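Local coordinates for protein sialidase B (Streptococcus pneumoniae serotype 4, PDB 4XJW) that hydrolyses alpha-2,3, alpha-2,6 and alpha-2,8 glycosidic bonds of terminal sialic acids in oligosaccharides, glycoproteins and glycolipids, at residues Pro209-Leu214 with Val647-Leu652; Ser616-Leu621 with Ile626-Glu631; Leu220-Ala225 with Thr301-Asp306. The protein carries 1 engineered substitution. All coordinates share one frame; numbering follows the deposited sequence.

How the contacts relate
The three contacts lie in the catalytic beta-propeller. Residues 209-214 and 220-225 belong to neighbouring strands of the first four-stranded blade, 301-306 to the second blade, and 616-621, 626-631 and 647-652 to the last blade. Contact 2 is therefore internal to one blade, whereas contact 1 joins first blade to last and contact 3 joins first to second. Along the chain, contact 3 closes before contact 2 opens, and both are nested inside the loop closed by contact 1. The centres of contacts 1 and 2 are about 3 Å apart, and contact 3 lies about 13 to 14 Å from them. The ligand OPX touches contacts 1 and 2, bridging two blades.

Contact 1 of 3, residues Pro209-Leu214 with Val647-Leu652; sequences PTLYTL and VQYIDL. With OPX ((1s,3R,4S)-1-[(cyclohexylamino)methyl]-3,4-dihydroxycyclopentanesulfonic acid), chain B.
Val647 opens the contact against Pro209. Its CG1, anti to the backbone N (chi1 177°), is carried to the proline ring and stops 4.1 Å from Pro209 CB; Ile223 of strand 219-226 packs on the same valine. Tyr649 then brings its ring to Leu211. The leucine methyl CD1 sits at the ring edge, near its plane, 4.2 Å from Tyr649 CE1, while Trp251 meets the same ring edge-to-face. Leu629 touches Pro209, Leu211, Val647 and Tyr649, so much of the apolar packing between the two segments passes through it. Past Tyr649 the two segments separate: Asp651 bonds to His625, and the far end of 209-214 serves the ligand instead. There the cyclopentane of OPX lies over one face of Tyr212, its CAP centred 3.7 Å above the ring plane. The backbone donor Thr213 N reaches OPX OAD at 3.0 Å in a fairly straight bond (166°), and Thr213 CG2 approaches the cyclohexyl carbon CAH at 4.0 Å. No hydrogen bond links the two segments to each other. This buried, apolar packing is where the first and last blades of the six-bladed sialidase propeller meet, helping to close its ring.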
loop_
_atom_site.group_PDB
_atom_site.type_symbol
_atom_site.label_atom_id
_atom_site.label_comp_id
_atom_site.label_asym_id
_atom_site.label_seq_id
_atom_site.Cartn_x
_atom_site.Cartn_y
_atom_site.Cartn_z
ATOM N N PRO A 209 4.048 0.150 -2.781
ATOM C CA PRO A 209 5.247 0.957 -2.515
ATOM C C PRO A 209 6.404 0.590 -3.429
ATOM O O PRO A 209 6.530 -0.565 -3.862
ATOM C CB PRO A 209 5.617 0.551 -1.092
ATOM C CG PRO A 209 5.085 -0.859 -0.955
ATOM C CD PRO A 209 3.803 -0.853 -1.727
ATOM N N THR A 210 7.269 1.569 -3.687
ATOM C CA THR A 210 8.526 1.350 -4.401
ATOM C C THR A 210 9.649 2.068 -3.648
ATOM O O THR A 210 9.394 2.985 -2.856
ATOM C CB THR A 210 8.493 1.832 -5.871
ATOM O OG1 THR A 210 8.714 3.247 -5.921
ATOM C CG2 THR A 210 7.150 1.482 -6.551
ATOM N N LEU A 211 10.881 1.613 -3.878
ATOM C CA LEU A 211 12.094 2.273 -3.369
ATOM C C LEU A 211 13.177 2.145 -4.418
ATOM O O LEU A 211 13.250 1.150 -5.113
ATOM C CB LEU A 211 12.576 1.586 -2.084
ATOM C CG LEU A 211 11.798 1.755 -0.783
ATOM C CD1 LEU A 211 12.346 0.818 0.296
ATOM C CD2 LEU A 211 11.830 3.203 -0.321
ATOM N N TYR A 212 14.042 3.147 -4.517
ATOM C CA TYR A 212 15.135 3.108 -5.472
ATOM C C TYR A 212 16.231 4.032 -4.970
ATOM O O TYR A 212 15.960 5.164 -4.549
ATOM C CB TYR A 212 14.654 3.602 -6.837
ATOM C CG TYR A 212 15.592 3.311 -7.991
ATOM C CD1 TYR A 212 16.722 4.094 -8.218
ATOM C CD2 TYR A 212 15.341 2.266 -8.857
ATOM C CE1 TYR A 212 17.573 3.834 -9.284
ATOM C CE2 TYR A 212 16.177 1.998 -9.923
ATOM C CZ TYR A 212 17.286 2.783 -10.135
ATOM O OH TYR A 212 18.107 2.496 -11.203
ATOM N N THR A 213 17.468 3.553 -5.018
ATOM C CA THR A 213 18.600 4.333 -4.519
ATOM C C THR A 213 19.281 5.017 -5.697
ATOM O O THR A 213 19.798 4.357 -6.600
ATOM C CB THR A 213 19.590 3.437 -3.780
ATOM O OG1 THR A 213 18.906 2.787 -2.702
ATOM C CG2 THR A 213 20.760 4.249 -3.226
ATOM N N LEU A 214 19.257 6.348 -5.672
ATOM C CA LEU A 214 19.839 7.163 -6.738
ATOM C C LEU A 214 21.351 7.286 -6.577
ATOM O O LEU A 214 21.906 7.032 -5.495
ATOM C CB LEU A 214 19.186 8.556 -6.778
ATOM C CG LEU A 214 17.655 8.534 -6.908
ATOM C CD1 LEU A 214 17.127 9.972 -6.872
ATOM C CD2 LEU A 214 17.244 7.846 -8.197
ATOM N N VAL A 647 1.226 0.887 5.250
ATOM C CA VAL A 647 2.459 0.873 4.451
ATOM C C VAL A 647 3.530 1.533 5.320
ATOM O O VAL A 647 3.431 2.712 5.671
ATOM C CB VAL A 647 2.314 1.622 3.115
ATOM C CG1 VAL A 647 3.651 1.642 2.351
ATOM C CG2 VAL A 647 1.231 0.962 2.242
ATOM N N GLN A 648 4.518 0.735 5.705
ATOM C CA GLN A 648 5.509 1.122 6.706
ATOM C C GLN A 648 6.923 0.825 6.242
ATOM O O GLN A 648 7.147 -0.050 5.408
ATOM C CB GLN A 648 5.217 0.370 8.009
ATOM C CG GLN A 648 3.849 0.696 8.584
ATOM C CD GLN A 648 3.525 -0.045 9.855
ATOM O OE1 GLN A 648 4.289 -0.890 10.318
ATOM N NE2 GLN A 648 2.355 0.265 10.429
ATOM N N TYR A 649 7.873 1.583 6.788
ATOM C CA TYR A 649 9.283 1.517 6.392
ATOM C C TYR A 649 10.152 1.050 7.562
ATOM O O TYR A 649 10.053 1.579 8.683
ATOM C CB TYR A 649 9.758 2.904 5.933
ATOM C CG TYR A 649 11.246 2.964 5.605
ATOM C CD1 TYR A 649 11.714 2.495 4.390
ATOM C CD2 TYR A 649 12.173 3.477 6.518
ATOM C CE1 TYR A 649 13.074 2.538 4.077
ATOM C CE2 TYR A 649 13.543 3.522 6.213
ATOM C CZ TYR A 649 13.976 3.046 4.985
ATOM O OH TYR A 649 15.315 3.064 4.649
ATOM N N ILE A 650 11.020 0.077 7.295
ATOM C CA ILE A 650 12.001 -0.359 8.290
ATOM C C ILE A 650 13.414 -0.346 7.704
ATOM O O ILE A 650 13.592 -0.400 6.485
ATOM C CB ILE A 650 11.688 -1.755 8.855
ATOM C CG1 ILE A 650 11.667 -2.800 7.732
ATOM C CG2 ILE A 650 10.357 -1.754 9.622
ATOM C CD1 ILE A 650 11.582 -4.234 8.219
ATOM N N ASP A 651 14.404 -0.299 8.595
ATOM C CA ASP A 651 15.814 -0.337 8.230
ATOM C C ASP A 651 16.432 -1.610 8.811
ATOM O O ASP A 651 16.302 -1.867 10.010
ATOM C CB ASP A 651 16.521 0.903 8.803
ATOM C CG ASP A 651 18.010 0.937 8.493
ATOM O OD1 ASP A 651 18.785 0.237 9.186
ATOM O OD2 ASP A 651 18.403 1.685 7.574
ATOM N N LEU A 652 17.085 -2.404 7.969
ATOM C CA LEU A 652 17.732 -3.629 8.422
ATOM C C LEU A 652 19.204 -3.648 8.033
ATOM O O LEU A 652 19.612 -3.017 7.050
ATOM C CB LEU A 652 17.028 -4.849 7.843
ATOM C CG LEU A 652 15.585 -5.073 8.307
ATOM C CD1 LEU A 652 14.903 -6.129 7.440
ATOM C CD2 LEU A 652 15.566 -5.467 9.766
HETATM C CAF OPX B . 25.062 1.055 -2.612
HETATM C CAG OPX B . 25.793 1.341 -3.891
HETATM C CAH OPX B . 23.644 1.519 -2.708
HETATM C CAI OPX B . 25.095 0.709 -5.059
HETATM C CAJ OPX B . 22.923 0.914 -3.879
HETATM C CAK OPX B . 21.780 1.076 -6.668
HETATM C CAL OPX B . 20.297 -0.961 -7.110
HETATM C CAM OPX B . 19.582 1.176 -7.927
HETATM C CAO OPX B . 18.831 -0.959 -7.351
HETATM C CAP OPX B . 18.439 0.451 -7.236
HETATM C CAQ OPX B . 23.674 1.168 -5.163
HETATM C CAR OPX B . 20.821 0.337 -7.649
HETATM N NAN OPX B . 23.055 0.448 -6.289
HETATM O OAA OPX B . 22.898 -0.792 -8.857
HETATM O OAB OPX B . 20.793 -0.756 -10.070
HETATM O OAC OPX B . 18.162 -1.767 -6.447
HETATM O OAD OPX B . 18.365 0.879 -5.938
HETATM O OAE OPX B . 22.041 1.279 -9.811
HETATM S SAS OPX B . 21.690 0.001 -9.181
#

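Contact 2 of 3, residues Ser616-Leu621 with Ile626-Glu631; sequences SAITEL and IGVLFE. With OPX ((1s,3R,4S)-1-[(cyclohexylamino)methyl]-3,4-dihydroxycyclopentanesulfonic acid), chain B.
Ser616-Leu621 and Ile626-Glu631 form a beta hairpin in the last propeller blade, their strands antiparallel at 175° with axes 4.6 Å apart. Four backbone hydrogen bonds hold it, two in each of the hydrogen-bonded pairs Ala617-Leu629 and Thr619-Gly627. The bond from Ala617 N to Leu629 O is short, 2.8 Å, yet the most bent of the four (140° at the hydrogen). Gly627 N meets Thr619 O at 2.9 Å, nearly along the C=O axis. Between them, CA-H...O contacts such as Val628 CA to Ala617 O, 3.3 Å, tighten the pairing.

Apolar packing divides over the two faces. On one, Ile618 and Val628 run alongside one another, their CG2 methyls 3.7 Å apart, and Ser616 CB rests 3.8 Å from Phe630 CB. The Phe630 ring swings off to stack on Tyr613. On the other face, Ala617 and Leu629 turn toward Leu211 of the first blade. Leu621 folds back over the backbone of Gly627, which has no side chain to stand in its way, its CG 3.8 Å from Gly627 N.

The buried polar ends find partners outside the hairpin. Ser616 OG is bonded to Ser573, and Glu631 forms a salt bridge with Arg207, which probably binds substrate, as in related sialidases. Glu620, its chain extended, gives OE2 to Ser561 while its aliphatic part lies along the cyclohexyl ring of OPX. Thr619 OG1, held anti to the backbone N (chi1 -158°), is bonded to Thr213 OG1 and also receives a weak hydrogen bond from OPX OAD at 2.9 Å.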
loop_
_atom_site.group_PDB
_atom_site.type_symbol
_atom_site.label_atom_id
_atom_site.label_comp_id
_atom_site.label_asym_id
_atom_site.label_seq_id
_atom_site.Cartn_x
_atom_site.Cartn_y
_atom_site.Cartn_z
ATOM N N SER A 616 5.726 -5.219 -1.505
ATOM C CA SER A 616 6.902 -4.712 -0.833
ATOM C C SER A 616 7.906 -4.092 -1.778
ATOM O O SER A 616 7.936 -4.353 -2.983
ATOM C CB SER A 616 7.558 -5.830 -0.027
ATOM O OG SER A 616 8.149 -6.786 -0.901
ATOM N N ALA A 617 8.745 -3.244 -1.186
ATOM C CA ALA A 617 9.834 -2.592 -1.884
ATOM C C ALA A 617 11.098 -2.751 -1.051
ATOM O O ALA A 617 11.083 -2.528 0.174
ATOM C CB ALA A 617 9.495 -1.118 -2.093
ATOM N N ILE A 618 12.193 -3.144 -1.702
ATOM C CA ILE A 618 13.480 -3.188 -1.018
ATOM C C ILE A 618 14.576 -2.461 -1.784
ATOM O O ILE A 618 14.618 -2.471 -3.015
ATOM C CB ILE A 618 13.927 -4.630 -0.683
ATOM C CG1 ILE A 618 14.013 -5.502 -1.942
ATOM C CG2 ILE A 618 13.001 -5.253 0.380
ATOM C CD1 ILE A 618 14.644 -6.864 -1.653
ATOM N N THR A 619 15.466 -1.815 -1.049
ATOM C CA THR A 619 16.625 -1.223 -1.697
ATOM C C THR A 619 17.804 -1.191 -0.754
ATOM O O THR A 619 17.635 -1.080 0.460
ATOM C CB THR A 619 16.305 0.165 -2.307
ATOM O OG1 THR A 619 17.262 0.459 -3.328
ATOM C CG2 THR A 619 16.309 1.290 -1.242
ATOM N N GLU A 620 18.999 -1.318 -1.322
ATOM C CA GLU A 620 20.214 -1.116 -0.553
ATOM C C GLU A 620 20.427 0.371 -0.401
ATOM O O GLU A 620 20.517 1.107 -1.388
ATOM C CB GLU A 620 21.415 -1.765 -1.245
ATOM C CG GLU A 620 22.706 -1.626 -0.447
ATOM C CD GLU A 620 23.879 -2.326 -1.093
ATOM O OE1 GLU A 620 23.702 -2.957 -2.156
ATOM O OE2 GLU A 620 25.000 -2.219 -0.538
ATOM N N LEU A 621 20.467 0.811 0.849
ATOM C CA LEU A 621 20.758 2.201 1.166
ATOM C C LEU A 621 22.245 2.443 0.914
ATOM O O LEU A 621 23.047 1.490 0.890
ATOM C CB LEU A 621 20.364 2.504 2.614
ATOM C CG LEU A 621 18.915 2.081 2.902
ATOM C CD1 LEU A 621 18.603 2.112 4.379
ATOM C CD2 LEU A 621 17.930 2.946 2.128
ATOM N N ILE A 626 19.693 -2.133 4.477
ATOM C CA ILE A 626 18.587 -2.457 3.592
ATOM C C ILE A 626 17.352 -1.715 4.077
ATOM O O ILE A 626 17.000 -1.792 5.255
ATOM C CB ILE A 626 18.289 -3.957 3.620
ATOM C CG1 ILE A 626 19.525 -4.783 3.247
ATOM C CG2 ILE A 626 17.122 -4.271 2.691
ATOM C CD1 ILE A 626 20.072 -4.535 1.852
ATOM N N GLY A 627 16.720 -0.961 3.187
ATOM C CA GLY A 627 15.439 -0.347 3.493
ATOM C C GLY A 627 14.307 -1.165 2.897
ATOM O O GLY A 627 14.412 -1.639 1.759
ATOM N N VAL A 628 13.240 -1.344 3.675
ATOM C CA VAL A 628 12.063 -2.107 3.244
ATOM C C VAL A 628 10.834 -1.233 3.482
ATOM O O VAL A 628 10.609 -0.762 4.591
ATOM C CB VAL A 628 11.921 -3.442 4.010
ATOM C CG1 VAL A 628 10.794 -4.274 3.424
ATOM C CG2 VAL A 628 13.222 -4.237 3.981
ATOM N N LEU A 629 10.078 -0.974 2.422
ATOM C CA LEU A 629 8.802 -0.281 2.517
ATOM C C LEU A 629 7.748 -1.284 2.066
ATOM O O LEU A 629 7.786 -1.768 0.938
ATOM C CB LEU A 629 8.789 0.953 1.617
ATOM C CG LEU A 629 7.523 1.799 1.646
ATOM C CD1 LEU A 629 7.326 2.397 3.029
ATOM C CD2 LEU A 629 7.605 2.896 0.586
ATOM N N PHE A 630 6.824 -1.616 2.955
ATOM C CA PHE A 630 5.932 -2.734 2.659
ATOM C C PHE A 630 4.531 -2.553 3.214
ATOM O O PHE A 630 4.313 -1.807 4.187
ATOM C CB PHE A 630 6.531 -4.034 3.203
ATOM C CG PHE A 630 6.594 -4.094 4.709
ATOM C CD1 PHE A 630 7.636 -3.485 5.404
ATOM C CD2 PHE A 630 5.607 -4.761 5.431
ATOM C CE1 PHE A 630 7.698 -3.533 6.803
ATOM C CE2 PHE A 630 5.671 -4.823 6.820
ATOM C CZ PHE A 630 6.705 -4.214 7.504
ATOM N N GLU A 631 3.587 -3.269 2.602
ATOM C CA GLU A 631 2.219 -3.307 3.067
ATOM C C GLU A 631 2.133 -4.271 4.243
ATOM O O GLU A 631 2.173 -5.484 4.055
ATOM C CB GLU A 631 1.314 -3.764 1.913
ATOM C CG GLU A 631 1.224 -2.742 0.763
ATOM C CD GLU A 631 0.464 -3.263 -0.446
ATOM O OE1 GLU A 631 0.239 -4.495 -0.556
ATOM O OE2 GLU A 631 0.047 -2.423 -1.276
HETATM C CAF OPX B . 25.062 1.055 -2.612
HETATM C CAG OPX B . 25.793 1.341 -3.891
HETATM C CAH OPX B . 23.644 1.519 -2.708
HETATM C CAI OPX B . 25.095 0.709 -5.059
HETATM C CAJ OPX B . 22.923 0.914 -3.879
HETATM C CAK OPX B . 21.780 1.076 -6.668
HETATM C CAL OPX B . 20.297 -0.961 -7.110
HETATM C CAM OPX B . 19.582 1.176 -7.927
HETATM C CAO OPX B . 18.831 -0.959 -7.351
HETATM C CAP OPX B . 18.439 0.451 -7.236
HETATM C CAQ OPX B . 23.674 1.168 -5.163
HETATM C CAR OPX B . 20.821 0.337 -7.649
HETATM N NAN OPX B . 23.055 0.448 -6.289
HETATM O OAA OPX B . 22.898 -0.792 -8.857
HETATM O OAB OPX B . 20.793 -0.756 -10.070
HETATM O OAC OPX B . 18.162 -1.767 -6.447
HETATM O OAD OPX B . 18.365 0.879 -5.938
HETATM O OAE OPX B . 22.041 1.279 -9.811
HETATM S SAS OPX B . 21.690 0.001 -9.181
#

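Contact 3 of 3, residues Leu220-Ala225 with Thr301-Asp306; sequences LSSIDA and TILLAD
Leu220 with Thr301 and Ser222 with Leu303 make up this contact, and no flat group has a face or an edge in it. The two carboxylates of the segments are engaged away from it, Asp224 with Arg226 and the backbone N of Asp289, Asp306 with the backbone N of Leu452. Leu220 and Thr301 meet tip to tip, methyl to methyl, Leu220 CD2 3.6 Å from Thr301 CG2. The threonine hydroxyl lies beside the backbone N and opposite the carbonyl carbon (chi1 -56°), which lets the methyl CG2 face Leu220. Two residues further along each strand, Leu303 CD1 meets the methylene of Ser222, 3.8 Å from its CB and 4.1 Å from its OG. That hydroxyl has its partners elsewhere, in Thr210 and Ser290. Ile292 of strand 286-294 also touches Leu220, Ser222 and Thr301. The strands belong to the first and second propeller blades, whose faces pack here with CA atoms 8.6 Å apart at Ser222 and Leu303. With no hydrogen bond across it, the join rests on van der Waals contact between carbon atoms, while the buried serine hydroxyl is satisfied by residues beyond the two segments.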
loop_
_atom_site.group_PDB
_atom_site.type_symbol
_atom_site.label_atom_id
_atom_site.label_comp_id
_atom_site.label_asym_id
_atom_site.label_seq_id
_atom_site.Cartn_x
_atom_site.Cartn_y
_atom_site.Cartn_z
ATOM N N LEU A 220 14.634 7.310 -3.241
ATOM C CA LEU A 220 13.340 7.781 -3.735
ATOM C C LEU A 220 12.297 6.688 -3.530
ATOM O O LEU A 220 12.595 5.491 -3.663
ATOM C CB LEU A 220 13.434 8.121 -5.224
ATOM C CG LEU A 220 12.221 8.737 -5.933
ATOM C CD1 LEU A 220 11.879 10.070 -5.290
ATOM C CD2 LEU A 220 12.485 8.905 -7.436
ATOM N N SER A 221 11.083 7.097 -3.177
ATOM C CA SER A 221 9.965 6.156 -3.045
ATOM C C SER A 221 8.774 6.677 -3.813
ATOM O O SER A 221 8.474 7.861 -3.775
ATOM C CB SER A 221 9.594 5.972 -1.565
ATOM O OG SER A 221 8.405 5.189 -1.401
ATOM N N SER A 222 8.088 5.780 -4.517
ATOM C CA SER A 222 6.778 6.114 -5.084
ATOM C C SER A 222 5.696 5.198 -4.526
ATOM O O SER A 222 5.998 4.166 -3.910
ATOM C CB SER A 222 6.775 6.102 -6.617
ATOM O OG SER A 222 7.031 4.818 -7.147
ATOM N N ILE A 223 4.442 5.599 -4.720
ATOM C CA ILE A 223 3.311 4.923 -4.092
ATOM C C ILE A 223 2.031 5.282 -4.823
ATOM O O ILE A 223 1.950 6.334 -5.465
ATOM C CB ILE A 223 3.211 5.326 -2.591
ATOM C CG1 ILE A 223 2.307 4.375 -1.808
ATOM C CG2 ILE A 223 2.641 6.720 -2.414
ATOM C CD1 ILE A 223 3.025 3.557 -0.830
ATOM N N ASP A 224 1.050 4.387 -4.756
ATOM C CA ASP A 224 -0.332 4.717 -5.101
ATOM C C ASP A 224 -0.948 5.441 -3.912
ATOM O O ASP A 224 -1.026 4.874 -2.822
ATOM C CB ASP A 224 -1.162 3.444 -5.293
ATOM C CG ASP A 224 -0.972 2.764 -6.642
ATOM O OD1 ASP A 224 0.079 2.881 -7.302
ATOM O OD2 ASP A 224 -1.920 2.040 -7.021
ATOM N N ALA A 225 -1.365 6.687 -4.123
ATOM C CA ALA A 225 -2.146 7.437 -3.159
ATOM C C ALA A 225 -3.597 7.105 -3.527
ATOM O O ALA A 225 -4.102 7.575 -4.547
ATOM C CB ALA A 225 -1.868 8.931 -3.299
ATOM N N THR A 301 15.608 10.892 -13.506
ATOM C CA THR A 301 14.892 9.789 -12.888
ATOM C C THR A 301 13.646 9.604 -13.724
ATOM O O THR A 301 13.006 10.584 -14.124
ATOM C CB THR A 301 14.504 10.116 -11.434
ATOM O OG1 THR A 301 15.678 10.467 -10.697
ATOM C CG2 THR A 301 13.844 8.925 -10.772
ATOM N N ILE A 302 13.312 8.351 -14.010
ATOM C CA ILE A 302 12.173 8.036 -14.854
ATOM C C ILE A 302 11.153 7.192 -14.096
ATOM O O ILE A 302 11.500 6.181 -13.489
ATOM C CB ILE A 302 12.634 7.327 -16.128
ATOM C CG1 ILE A 302 13.557 8.256 -16.924
ATOM C CG2 ILE A 302 11.442 6.864 -16.943
ATOM C CD1 ILE A 302 14.169 7.610 -18.147
ATOM N N LEU A 303 9.893 7.616 -14.119
ATOM C CA LEU A 303 8.832 6.879 -13.436
ATOM C C LEU A 303 7.745 6.489 -14.424
ATOM O O LEU A 303 7.269 7.321 -15.202
ATOM C CB LEU A 303 8.267 7.714 -12.266
ATOM C CG LEU A 303 7.133 7.135 -11.399
ATOM C CD1 LEU A 303 7.177 7.719 -9.995
ATOM C CD2 LEU A 303 5.765 7.423 -11.998
ATOM N N LEU A 304 7.371 5.216 -14.403
ATOM C CA LEU A 304 6.268 4.740 -15.225
ATOM C C LEU A 304 5.080 4.359 -14.332
ATOM O O LEU A 304 5.260 4.023 -13.163
ATOM C CB LEU A 304 6.698 3.548 -16.094
ATOM C CG LEU A 304 7.317 3.845 -17.463
ATOM C CD1 LEU A 304 8.556 4.710 -17.351
ATOM C CD2 LEU A 304 7.635 2.541 -18.182
ATOM N N ALA A 305 3.869 4.420 -14.882
ATOM C CA ALA A 305 2.668 3.923 -14.196
ATOM C C ALA A 305 1.602 3.533 -15.209
ATOM O O ALA A 305 1.620 4.010 -16.338
ATOM C CB ALA A 305 2.113 4.971 -13.217
ATOM N N ASP A 306 0.668 2.681 -14.812
ATOM C CA ASP A 306 -0.491 2.448 -15.670
ATOM C C ASP A 306 -1.398 3.667 -15.598
ATOM O O ASP A 306 -1.504 4.299 -14.542
ATOM C CB ASP A 306 -1.326 1.254 -15.211
ATOM C CG ASP A 306 -0.545 -0.051 -15.120
ATOM O OD1 ASP A 306 0.445 -0.243 -15.851
ATOM O OD2 ASP A 306 -0.970 -0.905 -14.305
#